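PDB 5ZF2: thioredoxin (H-type,TRX-H) from Edwardsiella tarda, which inhibits ASK1-MAPK signalling cascades to promote pathogenesis during infection and, as a thioredoxin-like protein, probably has the capacity for dithiol-disulfide chemistry. Local coordinates for residues Val22-Asp27 / Ala63-Phe68; Thr11-Ser16 / Arg52-Asn57. All coordinates share one frame; numbering follows the deposited sequence.

Interaction 1. Residues Val22-Asp27 / Ala63-Phe68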
ATOM      1  N   VAL A  22      -2.130   0.093  -1.731  1.00 11.13           N
ATOM      2  CA  VAL A  22      -1.336   1.199  -2.248  1.00 12.18           C
ATOM      3  C   VAL A  22      -0.473   1.701  -1.098  1.00 18.81           C
ATOM      4  O   VAL A  22      -1.000   2.144  -0.066  1.00 15.18           O
ATOM      5  CB  VAL A  22      -2.241   2.311  -2.808  1.00 16.84           C
ATOM      6  CG1 VAL A  22      -1.443   3.583  -3.085  1.00 16.98           C
ATOM      7  CG2 VAL A  22      -2.937   1.815  -4.073  1.00 13.73           C
ATOM      8  N   ASP A  23       0.840   1.649  -1.279  1.00 13.64           N
ATOM      9  CA  ASP A  23       1.811   1.955  -0.233  1.00 15.01           C
ATOM     10  C   ASP A  23       2.651   3.124  -0.725  1.00 14.45           C
ATOM     11  O   ASP A  23       3.557   2.941  -1.545  1.00 16.52           O
ATOM     12  CB  ASP A  23       2.672   0.733   0.081  1.00 18.38           C
ATOM     13  CG  ASP A  23       3.772   1.021   1.092  1.00 23.56           C
ATOM     14  OD1 ASP A  23       3.912   2.165   1.560  1.00 24.78           O
ATOM     15  OD2 ASP A  23       4.514   0.077   1.414  1.00 32.55           O
ATOM     16  N   VAL A  24       2.368   4.315  -0.210  1.00 14.32           N
ATOM     17  CA  VAL A  24       3.047   5.530  -0.656  1.00 17.12           C
ATOM     18  C   VAL A  24       4.268   5.777   0.216  1.00 23.27           C
ATOM     19  O   VAL A  24       4.143   6.097   1.406  1.00 24.13           O
ATOM     20  CB  VAL A  24       2.112   6.741  -0.617  1.00 18.72           C
ATOM     21  CG1 VAL A  24       2.882   7.991  -1.059  1.00 18.49           C
ATOM     22  CG2 VAL A  24       0.890   6.496  -1.503  1.00 17.75           C
ATOM     23  N   TYR A  25       5.439   5.730  -0.395  1.00 16.97           N
ATOM     24  CA  TYR A  25       6.680   5.800   0.348  1.00 18.37           C
ATOM     25  C   TYR A  25       7.505   6.967  -0.161  1.00 20.65           C
ATOM     26  O   TYR A  25       7.205   7.575  -1.195  1.00 27.15           O
ATOM     27  CB  TYR A  25       7.463   4.474   0.221  1.00 20.85           C
ATOM     28  CG  TYR A  25       8.129   4.289  -1.137  1.00 27.05           C
ATOM     29  CD1 TYR A  25       7.423   3.802  -2.236  1.00 18.43           C
ATOM     30  CD2 TYR A  25       9.466   4.624  -1.320  1.00 27.36           C
ATOM     31  CE1 TYR A  25       8.043   3.668  -3.488  1.00 18.85           C
ATOM     32  CE2 TYR A  25      10.079   4.491  -2.553  1.00 28.32           C
ATOM     33  CZ  TYR A  25       9.366   4.006  -3.626  1.00 20.52           C
ATOM     34  OH  TYR A  25      10.017   3.877  -4.845  1.00 24.10           O
ATOM     35  N   ALA A  26       8.569   7.274   0.588  1.00 24.10           N
ATOM     36  CA  ALA A  26       9.576   8.230   0.157  1.00 28.89           C
ATOM     37  C   ALA A  26      10.939   7.681   0.551  1.00 28.62           C
ATOM     38  O   ALA A  26      11.086   7.087   1.623  1.00 29.35           O
ATOM     39  CB  ALA A  26       9.348   9.610   0.781  1.00 33.49           C
ATOM     40  N   ASP A  27      11.929   7.892  -0.320  1.00 34.97           N
ATOM     41  CA  ASP A  27      13.272   7.366  -0.113  1.00 45.87           C
ATOM     42  C   ASP A  27      14.001   7.990   1.070  1.00 48.63           C
ATOM     43  O   ASP A  27      15.004   7.419   1.510  1.00 54.08           O
ATOM     44  CB  ASP A  27      14.106   7.544  -1.382  1.00 47.88           C
ATOM     45  CG  ASP A  27      13.851   6.444  -2.402  1.00 58.28           C
ATOM     46  OD1 ASP A  27      13.440   5.333  -2.000  1.00 58.68           O
ATOM     47  OD2 ASP A  27      14.064   6.688  -3.609  1.00 70.51           O
ATOM     48  N   ALA A  63       1.050  12.087 -10.569  1.00 26.12           N
ATOM     49  CA  ALA A  63      -0.284  11.770 -11.074  1.00 28.03           C
ATOM     50  C   ALA A  63      -0.947  10.701 -10.217  1.00 26.76           C
ATOM     51  O   ALA A  63      -2.163  10.753  -9.964  1.00 19.77           O
ATOM     52  CB  ALA A  63      -0.207  11.320 -12.538  1.00 34.81           C
ATOM     53  N   ALA A  64      -0.156   9.742  -9.724  1.00 22.19           N
ATOM     54  CA  ALA A  64      -0.704   8.719  -8.841  1.00 26.84           C
ATOM     55  C   ALA A  64      -1.209   9.325  -7.534  1.00 19.33           C
ATOM     56  O   ALA A  64      -2.268   8.927  -7.029  1.00 20.83           O
ATOM     57  CB  ALA A  64       0.356   7.639  -8.571  1.00 24.33           C
ATOM     58  N   LEU A  65      -0.492  10.313  -6.986  1.00 21.81           N
ATOM     59  CA  LEU A  65      -0.928  10.907  -5.721  1.00 19.87           C
ATOM     60  C   LEU A  65      -2.296  11.567  -5.849  1.00 22.67           C
ATOM     61  O   LEU A  65      -3.137  11.448  -4.948  1.00 22.50           O
ATOM     62  CB  LEU A  65       0.088  11.932  -5.228  1.00 20.41           C
ATOM     63  CG  LEU A  65       1.507  11.430  -4.937  1.00 22.96           C
ATOM     64  CD1 LEU A  65       2.355  12.580  -4.365  1.00 21.68           C
ATOM     65  CD2 LEU A  65       1.446  10.251  -3.986  1.00 24.66           C
ATOM     66  N   GLN A  66      -2.519  12.315  -6.932  1.00 20.17           N
ATOM     67  CA  GLN A  66      -3.815  12.958  -7.113  1.00 21.30           C
ATOM     68  C   GLN A  66      -4.922  11.922  -7.226  1.00 19.41           C
ATOM     69  O   GLN A  66      -5.986  12.064  -6.618  1.00 22.23           O
ATOM     70  CB  GLN A  66      -3.800  13.857  -8.349  1.00 29.67           C
ATOM     71  CG  GLN A  66      -3.142  15.208  -8.113  1.00 42.60           C
ATOM     72  CD  GLN A  66      -3.882  16.061  -7.087  1.00 51.85           C
ATOM     73  OE1 GLN A  66      -5.111  16.008  -6.986  1.00 51.71           O
ATOM     74  NE2 GLN A  66      -3.134  16.856  -6.323  1.00 47.08           N
ATOM     75  N   GLN A  67      -4.676  10.858  -7.981  1.00 18.78           N
ATOM     76  CA  GLN A  67      -5.654   9.785  -8.121  1.00 24.08           C
ATOM     77  C   GLN A  67      -6.066   9.204  -6.764  1.00 28.83           C
ATOM     78  O   GLN A  67      -7.241   8.883  -6.537  1.00 24.86           O
ATOM     79  CB  GLN A  67      -5.040   8.705  -9.011  1.00 23.02           C
ATOM     80  CG  GLN A  67      -5.802   7.411  -9.075  1.00 44.13           C
ATOM     81  CD  GLN A  67      -5.136   6.418 -10.032  1.00 50.54           C
ATOM     82  OE1 GLN A  67      -3.922   6.457 -10.232  1.00 46.83           O
ATOM     83  NE2 GLN A  67      -5.923   5.525 -10.612  1.00 54.09           N
ATOM     84  N   PHE A  68      -5.106   9.041  -5.859  1.00 17.03           N
ATOM     85  CA  PHE A  68      -5.320   8.423  -4.561  1.00 16.43           C
ATOM     86  C   PHE A  68      -5.636   9.429  -3.460  1.00 17.08           C
ATOM     87  O   PHE A  68      -5.897   9.010  -2.330  1.00 20.67           O
ATOM     88  CB  PHE A  68      -4.074   7.612  -4.182  1.00 16.04           C
ATOM     89  CG  PHE A  68      -3.813   6.446  -5.109  1.00 19.45           C
ATOM     90  CD1 PHE A  68      -4.807   5.523  -5.363  1.00 21.36           C
ATOM     91  CD2 PHE A  68      -2.579   6.298  -5.748  1.00 20.27           C
ATOM     92  CE1 PHE A  68      -4.584   4.456  -6.215  1.00 24.73           C
ATOM     93  CE2 PHE A  68      -2.354   5.242  -6.608  1.00 20.79           C
ATOM     94  CZ  PHE A  68      -3.357   4.317  -6.842  1.00 20.51           C
TER
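In the hydrophobic layer between the central sheet of the thioredoxin fold and helix 62-68, V22 and V24 of strand 20-25 meet F68 and L65. The principal piece of evidence is a CH-pi contact: V22 CG1 stands 4.0 Å from the centroid of the F68 ring and 13° off its normal, which places the methyl over the face. The second methyl reaches the far rim of that ring, with V22 CG2 3.8 Å from F68 CZ. Because CG1 of V22 is anti to the backbone N (chi1 168°), both branches of the valine are presented to the ring. On the opposite face lies CG of the preceding residue Q67, 4.2 Å above the ring plane, so aliphatic carbon flanks the aromatic on two sides. One turn earlier in the chain, L65 CD2 approaches V24 CG1 at 4.0 Å, the two side chains crossing at a slant. No hydrogen bond spans the interface. F10 of helix 7-15 packs edge-to-face with F68 and also touches V22, while the F68 side chain also touches I77 and Y79 of strand 75-80. Strand 20-25 itself runs between strands 52-57 and 75-80, with backbone bonds to both.

Interaction 2. Residues Thr11-Ser16 / Arg52-Asn57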
ATOM      1  N   THR A  11      -4.439  -1.010 -12.610  1.00 16.50           N
ATOM      2  CA  THR A  11      -5.785  -1.198 -13.134  1.00 22.66           C
ATOM      3  C   THR A  11      -6.088  -2.680 -13.317  1.00 23.92           C
ATOM      4  O   THR A  11      -7.208  -3.135 -13.037  1.00 20.94           O
ATOM      5  CB  THR A  11      -5.979  -0.439 -14.458  1.00 34.59           C
ATOM      6  OG1 THR A  11      -5.209  -1.049 -15.486  1.00 46.39           O
ATOM      7  CG2 THR A  11      -5.562   1.024 -14.342  1.00 31.71           C
ATOM      8  N   GLN A  12      -5.090  -3.464 -13.737  1.00 18.53           N
ATOM      9  CA  GLN A  12      -5.324  -4.894 -13.894  1.00 19.51           C
ATOM     10  C   GLN A  12      -5.535  -5.560 -12.537  1.00 20.62           C
ATOM     11  O   GLN A  12      -6.409  -6.424 -12.397  1.00 20.04           O
ATOM     12  CB  GLN A  12      -4.169  -5.535 -14.658  1.00 25.04           C
ATOM     13  CG  GLN A  12      -4.275  -7.034 -14.790  1.00 32.43           C
ATOM     14  CD  GLN A  12      -2.985  -7.731 -14.411  1.00 50.54           C
ATOM     15  OE1 GLN A  12      -2.068  -7.818 -15.224  1.00 52.13           O
ATOM     16  NE2 GLN A  12      -2.886  -8.193 -13.160  1.00 57.63           N
ATOM     17  N   ALA A  13      -4.771  -5.152 -11.517  1.00 16.89           N
ATOM     18  CA  ALA A  13      -5.018  -5.672 -10.171  1.00 21.71           C
ATOM     19  C   ALA A  13      -6.426  -5.324  -9.681  1.00 16.51           C
ATOM     20  O   ALA A  13      -7.130  -6.184  -9.132  1.00 18.71           O
ATOM     21  CB  ALA A  13      -3.957  -5.144  -9.195  1.00 14.24           C
ATOM     22  N   GLN A  14      -6.872  -4.084  -9.889  1.00 17.97           N
ATOM     23  CA  GLN A  14      -8.204  -3.698  -9.415  1.00 14.78           C
ATOM     24  C   GLN A  14      -9.314  -4.478 -10.106  1.00 19.67           C
ATOM     25  O   GLN A  14     -10.358  -4.741  -9.496  1.00 21.40           O
ATOM     26  CB  GLN A  14      -8.436  -2.204  -9.620  1.00 19.19           C
ATOM     27  CG  GLN A  14      -7.537  -1.343  -8.763  1.00 21.06           C
ATOM     28  CD  GLN A  14      -8.005  -1.281  -7.322  1.00 25.39           C
ATOM     29  OE1 GLN A  14      -7.934  -2.269  -6.586  1.00 21.75           O
ATOM     30  NE2 GLN A  14      -8.487  -0.114  -6.915  1.00 20.26           N
ATOM     31  N   ALA A  15      -9.136  -4.823 -11.373  1.00 19.81           N
ATOM     32  CA  ALA A  15     -10.155  -5.584 -12.085  1.00 24.01           C
ATOM     33  C   ALA A  15     -10.126  -7.079 -11.753  1.00 26.51           C
ATOM     34  O   ALA A  15     -11.086  -7.787 -12.076  1.00 19.36           O
ATOM     35  CB  ALA A  15      -9.986  -5.377 -13.590  1.00 20.78           C
ATOM     36  N   SER A  16      -9.078  -7.563 -11.082  1.00 23.30           N
ATOM     37  CA  SER A  16      -8.878  -8.985 -10.839  1.00 24.12           C
ATOM     38  C   SER A  16      -9.748  -9.546  -9.721  1.00 20.63           C
ATOM     39  O   SER A  16      -9.870 -10.769  -9.614  1.00 22.71           O
ATOM     40  CB  SER A  16      -7.418  -9.255 -10.467  1.00 21.89           C
ATOM     41  OG  SER A  16      -7.159  -8.783  -9.141  1.00 17.82           O
ATOM     42  N   ARG A  52      -2.153  -7.666  -3.531  1.00 12.95           N
ATOM     43  CA  ARG A  52      -1.305  -7.081  -4.558  1.00 11.18           C
ATOM     44  C   ARG A  52      -0.881  -5.702  -4.049  1.00 12.65           C
ATOM     45  O   ARG A  52      -1.711  -4.793  -3.958  1.00 11.55           O
ATOM     46  CB  ARG A  52      -2.053  -6.969  -5.882  1.00 16.55           C
ATOM     47  CG  ARG A  52      -2.743  -8.231  -6.330  1.00 21.76           C
ATOM     48  CD  ARG A  52      -1.738  -9.238  -6.844  1.00 25.47           C
ATOM     49  NE  ARG A  52      -0.919  -8.698  -7.928  1.00 42.89           N
ATOM     50  CZ  ARG A  52      -1.323  -8.547  -9.191  1.00 44.32           C
ATOM     51  NH1 ARG A  52      -2.560  -8.890  -9.558  1.00 43.68           N
ATOM     52  NH2 ARG A  52      -0.484  -8.041 -10.092  1.00 44.90           N
ATOM     53  N   VAL A  53       0.399  -5.548  -3.738  1.00 10.63           N
ATOM     54  CA  VAL A  53       0.942  -4.317  -3.152  1.00 10.52           C
ATOM     55  C   VAL A  53       1.589  -3.497  -4.251  1.00 12.06           C
ATOM     56  O   VAL A  53       2.373  -4.033  -5.047  1.00 11.48           O
ATOM     57  CB  VAL A  53       1.965  -4.638  -2.052  1.00 11.44           C
ATOM     58  CG1 VAL A  53       2.544  -3.330  -1.442  1.00 15.02           C
ATOM     59  CG2 VAL A  53       1.341  -5.553  -1.010  1.00 10.05           C
ATOM     60  N   PHE A  54       1.263  -2.195  -4.309  1.00 11.78           N
ATOM     61  CA  PHE A  54       1.917  -1.281  -5.235  1.00 14.11           C
ATOM     62  C   PHE A  54       2.622  -0.174  -4.464  1.00 17.19           C
ATOM     63  O   PHE A  54       1.994   0.527  -3.663  1.00 13.43           O
ATOM     64  CB  PHE A  54       0.920  -0.684  -6.228  1.00 12.70           C
ATOM     65  CG  PHE A  54       0.307  -1.712  -7.106  1.00 18.38           C
ATOM     66  CD1 PHE A  54       0.951  -2.097  -8.283  1.00 13.58           C
ATOM     67  CD2 PHE A  54      -0.884  -2.314  -6.751  1.00 13.07           C
ATOM     68  CE1 PHE A  54       0.407  -3.065  -9.092  1.00 15.89           C
ATOM     69  CE2 PHE A  54      -1.431  -3.312  -7.554  1.00 16.09           C
ATOM     70  CZ  PHE A  54      -0.772  -3.683  -8.719  1.00 15.48           C
ATOM     71  N   LYS A  55       3.919  -0.020  -4.714  1.00 14.15           N
ATOM     72  CA  LYS A  55       4.713   1.017  -4.073  1.00 15.03           C
ATOM     73  C   LYS A  55       4.677   2.269  -4.940  1.00 19.31           C
ATOM     74  O   LYS A  55       5.150   2.257  -6.086  1.00 17.10           O
ATOM     75  CB  LYS A  55       6.147   0.539  -3.849  1.00 24.59           C
ATOM     76  CG  LYS A  55       6.272  -0.710  -2.948  1.00 23.49           C
ATOM     77  CD  LYS A  55       6.377  -0.358  -1.460  1.00 40.26           C
ATOM     78  CE  LYS A  55       6.669  -1.605  -0.606  1.00 43.29           C
ATOM     79  NZ  LYS A  55       8.037  -2.183  -0.829  1.00 39.39           N
ATOM     80  N   VAL A  56       4.108   3.336  -4.388  1.00 16.09           N
ATOM     81  CA  VAL A  56       3.998   4.630  -5.046  1.00 16.91           C
ATOM     82  C   VAL A  56       5.079   5.532  -4.474  1.00 23.80           C
ATOM     83  O   VAL A  56       5.110   5.785  -3.263  1.00 18.68           O
ATOM     84  CB  VAL A  56       2.602   5.247  -4.834  1.00 16.62           C
ATOM     85  CG1 VAL A  56       2.494   6.605  -5.558  1.00 17.56           C
ATOM     86  CG2 VAL A  56       1.513   4.295  -5.335  1.00 15.63           C
ATOM     87  N   ASN A  57       5.982   5.994  -5.337  1.00 18.87           N
ATOM     88  CA  ASN A  57       7.050   6.877  -4.899  1.00 20.00           C
ATOM     89  C   ASN A  57       6.488   8.294  -4.808  1.00 22.45           C
ATOM     90  O   ASN A  57       6.168   8.921  -5.825  1.00 23.84           O
ATOM     91  CB  ASN A  57       8.245   6.787  -5.844  1.00 23.64           C
ATOM     92  CG  ASN A  57       9.437   7.611  -5.367  1.00 32.31           C
ATOM     93  OD1 ASN A  57       9.283   8.685  -4.782  1.00 24.79           O
ATOM     94  ND2 ASN A  57      10.643   7.087  -5.599  1.00 33.42           N
TER
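The guanidinium of R52 has the methyl of A13 over one face, CB lying 4.0 Å above the plane and displaced toward the rim, whereas the amide nitrogen of Q12 sits in plane at the edge. The F54 ring receives the same methyl differently: A13 CB meets its edge, 3.5 Å from CE2 and just as close to CZ. A single alanine carbon thus fits between a charged flat group and an aromatic rim. The axes of helix 11-15 and strand 52-57 pass 9.9 Å apart, the usual spacing of a helix on a sheet, and A13 CB fills part of it. Their directions differ by 155°, nearly antiparallel, as expected of the beta-alpha-beta crossover in which helix 7-15 leads from strand 2-4 to strand 20-25 across the intervening strand 52-57.

Q12 reaches the arginine because its CG lies anti to the backbone N and its chain then bends at chi2; R52 starts out toward the helix and, bent at chi2 and chi3, brings its guanidinium up beside A13 and Q12. The amide and guanidinium planes are 41° apart. A13 O accepts two bonds, from S16 N at 3.1 Å and from S16 OG at 2.6 Å; the hydroxyl of S16 is also hydrogen-bonded to A18 N.

Chemically, Q12 NE2 and R52 NH1 are both donor nitrogens, so their 3.7 Å approach is a contact and not a hydrogen bond. The polar ties of R52 lie outside the two segments, in the N-terminal strand region: NE bonds to S1 OG, and NH2 forms a salt bridge with E3 OE1. Helix and strand are therefore joined here by van der Waals contact, and the arginine's charge is probably balanced at least in part by E3.

Interactions 1 and 2, whose centres are 12 Å apart, are tied through neighbouring parallel strands 20-25 and 52-57. The seam includes two probable backbone hydrogen bonds, D23 N to F54 O and Y25 N to V56 O, each 2.9 Å, and D23 O also pairs with V56 N. Their segments alternate along the chain, since helix 7-15 precedes strand 20-25 and strand 52-57 precedes helix 62-68. Helix 7-15 reaches both contacts, through F10 and A13; V56 in turn touches A64 and L65. Interaction 1 comes close to the presumed redox site: the V24 side chain approaches C29 and C32, a pair consistent with a thioredoxin-type CxxC, but makes no contact with them.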